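Local coordinates for probable N-acetyl-gamma-glutamyl-phosphate reductase, chloroplastic (PDB 1XYG), which probably catalyses the NADPH-dependent reduction of N-acetyl-L-glutamyl 5-phosphate to the 5-semialdehyde, a step of arginine biosynthesis, at residues 113-118 with 155-160. Residues are numbered along the deposited sequence; the frame is centred on the assembly and turned at random.
Sequences ADFRLR and ARLVAN
The backbone O of Asn160 accepts a bent hydrogen bond from Arg116 NE, 2.9 Å long with an N-H...O angle of 135°. The donor is tilted from the carbonyl plane, and the oxygen in turn lies out of the guanidinium plane, so the two groups meet obliquely. Arg116 reaches it with a chain extended from CG to NE, while CA of Ala113 lies 3.4 Å above one face of its guanidinium, offset toward the rim. Beyond the contact, NH1 forms a salt bridge with Glu227, so the buried charge is probably balanced there. Shortening Arg116 to an alanine is likely to cost the Asn160 carbonyl this donor and Glu227 this salt-bridge partner.

Next to this polar link the packing is carbon-rich. The methyl of Ala159 rests on the loop backbone, CB 3.4 Å from Phe115 O, and makes an apolar contact of 3.9 Å with Phe115 CB. With CB directed toward the strand and CG anti to its own carbonyl carbon (chi1 -78°), the Phe115 ring presents one face to Leu157 CD2, 4.2 Å from the centroid, in a CH-pi contact. Val140 and Ile99 border both Phe115 and Leu157.

The contact exemplifies how a loop following one strand of a Rossmann-type parallel sheet, here 107-110, packs on the adjacent strand, 157-159, close to Cys163, the active-site residue by similarity.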
loop_
_atom_site.group_PDB
_atom_site.type_symbol
_atom_site.label_atom_id
_atom_site.label_comp_id
_atom_site.label_asym_id
_atom_site.label_seq_id
_atom_site.Cartn_x
_atom_site.Cartn_y
_atom_site.Cartn_z
ATOM N N ALA A 113 -7.070 -26.668 -10.888
ATOM C CA ALA A 113 -7.692 -27.503 -9.872
ATOM C C ALA A 113 -8.431 -28.707 -10.458
ATOM O O ALA A 113 -8.872 -29.591 -9.720
ATOM C CB ALA A 113 -8.650 -26.663 -9.053
ATOM N N ASP A 114 -8.549 -28.748 -11.782
ATOM C CA ASP A 114 -9.285 -29.805 -12.476
ATOM C C ASP A 114 -8.922 -31.265 -12.213
ATOM O O ASP A 114 -9.721 -32.153 -12.512
ATOM C CB ASP A 114 -9.241 -29.575 -13.993
ATOM C CG ASP A 114 -10.313 -28.637 -14.490
ATOM O OD1 ASP A 114 -11.176 -28.212 -13.693
ATOM O OD2 ASP A 114 -10.290 -28.331 -15.702
ATOM N N PHE A 115 -7.732 -31.537 -11.688
ATOM C CA PHE A 115 -7.341 -32.927 -11.427
ATOM C C PHE A 115 -7.019 -33.200 -9.959
ATOM O O PHE A 115 -6.499 -34.262 -9.621
ATOM C CB PHE A 115 -6.128 -33.311 -12.285
ATOM C CG PHE A 115 -6.460 -33.624 -13.719
ATOM C CD1 PHE A 115 -7.088 -34.818 -14.053
ATOM C CD2 PHE A 115 -6.138 -32.726 -14.734
ATOM C CE1 PHE A 115 -7.393 -35.118 -15.375
ATOM C CE2 PHE A 115 -6.438 -33.011 -16.060
ATOM C CZ PHE A 115 -7.068 -34.212 -16.383
ATOM N N ARG A 116 -7.332 -32.247 -9.088
ATOM C CA ARG A 116 -7.043 -32.395 -7.665
ATOM C C ARG A 116 -8.011 -33.332 -6.938
ATOM O O ARG A 116 -7.596 -34.129 -6.099
ATOM C CB ARG A 116 -7.051 -31.024 -6.974
ATOM C CG ARG A 116 -6.008 -30.023 -7.500
ATOM C CD ARG A 116 -6.076 -28.688 -6.737
ATOM N NE ARG A 116 -5.302 -27.641 -7.403
ATOM C CZ ARG A 116 -5.540 -26.341 -7.272
ATOM N NH1 ARG A 116 -6.530 -25.921 -6.489
ATOM N NH2 ARG A 116 -4.816 -25.462 -7.949
ATOM N N LEU A 117 -9.295 -33.242 -7.256
ATOM C CA LEU A 117 -10.287 -34.080 -6.593
ATOM C C LEU A 117 -10.393 -35.468 -7.236
ATOM O O LEU A 117 -10.563 -35.580 -8.447
ATOM C CB LEU A 117 -11.653 -33.387 -6.623
ATOM C CG LEU A 117 -11.739 -32.021 -5.924
ATOM C CD1 LEU A 117 -13.067 -31.388 -6.271
ATOM C CD2 LEU A 117 -11.613 -32.159 -4.416
ATOM N N ARG A 118 -10.284 -36.527 -6.437
ATOM C CA ARG A 118 -10.382 -37.879 -6.995
ATOM C C ARG A 118 -11.834 -38.309 -7.186
ATOM O O ARG A 118 -12.144 -39.096 -8.075
ATOM C CB ARG A 118 -9.676 -38.889 -6.094
ATOM C CG ARG A 118 -8.261 -38.529 -5.673
ATOM C CD ARG A 118 -7.803 -39.464 -4.569
ATOM N NE ARG A 118 -8.827 -39.511 -3.535
ATOM C CZ ARG A 118 -8.755 -40.212 -2.410
ATOM N NH1 ARG A 118 -7.693 -40.958 -2.135
ATOM N NH2 ARG A 118 -9.759 -40.160 -1.548
ATOM N N ALA A 155 5.076 -40.306 -10.833
ATOM C CA ALA A 155 3.831 -39.950 -11.509
ATOM C C ALA A 155 4.138 -39.271 -12.836
ATOM O O ALA A 155 5.192 -38.656 -12.998
ATOM C CB ALA A 155 3.004 -39.024 -10.636
ATOM N N ARG A 156 3.221 -39.395 -13.787
ATOM C CA ARG A 156 3.392 -38.764 -15.095
ATOM C C ARG A 156 2.607 -37.457 -15.084
ATOM O O ARG A 156 3.044 -36.441 -15.623
ATOM C CB ARG A 156 2.860 -39.668 -16.215
ATOM C CG ARG A 156 3.092 -39.096 -17.615
ATOM C CD ARG A 156 2.549 -40.000 -18.712
ATOM N NE ARG A 156 1.112 -39.837 -18.918
ATOM C CZ ARG A 156 0.559 -38.817 -19.571
ATOM N NH1 ARG A 156 1.323 -37.860 -20.088
ATOM N NH2 ARG A 156 -0.756 -38.757 -19.714
ATOM N N LEU A 157 1.435 -37.505 -14.460
ATOM C CA LEU A 157 0.564 -36.344 -14.357
ATOM C C LEU A 157 0.340 -35.989 -12.890
ATOM O O LEU A 157 -0.199 -36.787 -12.111
ATOM C CB LEU A 157 -0.784 -36.623 -15.027
ATOM C CG LEU A 157 -1.833 -35.506 -14.917
ATOM C CD1 LEU A 157 -1.351 -34.259 -15.665
ATOM C CD2 LEU A 157 -3.163 -35.987 -15.482
ATOM N N VAL A 158 0.765 -34.788 -12.516
ATOM C CA VAL A 158 0.611 -34.333 -11.146
ATOM C C VAL A 158 -0.309 -33.127 -11.062
ATOM O O VAL A 158 -0.197 -32.190 -11.854
ATOM C CB VAL A 158 1.977 -33.973 -10.509
ATOM C CG1 VAL A 158 1.761 -33.241 -9.176
ATOM C CG2 VAL A 158 2.786 -35.240 -10.266
ATOM N N ALA A 159 -1.235 -33.173 -10.110
ATOM C CA ALA A 159 -2.165 -32.072 -9.895
ATOM C C ALA A 159 -1.538 -31.211 -8.808
ATOM O O ALA A 159 -1.482 -31.619 -7.644
ATOM C CB ALA A 159 -3.525 -32.606 -9.434
ATOM N N ASN A 160 -1.039 -30.041 -9.188
ATOM C CA ASN A 160 -0.413 -29.148 -8.222
ATOM C C ASN A 160 -1.497 -28.581 -7.311
ATOM O O ASN A 160 -2.498 -28.042 -7.787
ATOM C CB ASN A 160 0.326 -28.015 -8.941
ATOM C CG ASN A 160 1.464 -27.449 -8.106
ATOM O OD1 ASN A 160 2.323 -28.189 -7.632
ATOM N ND2 ASN A 160 1.473 -26.137 -7.923
#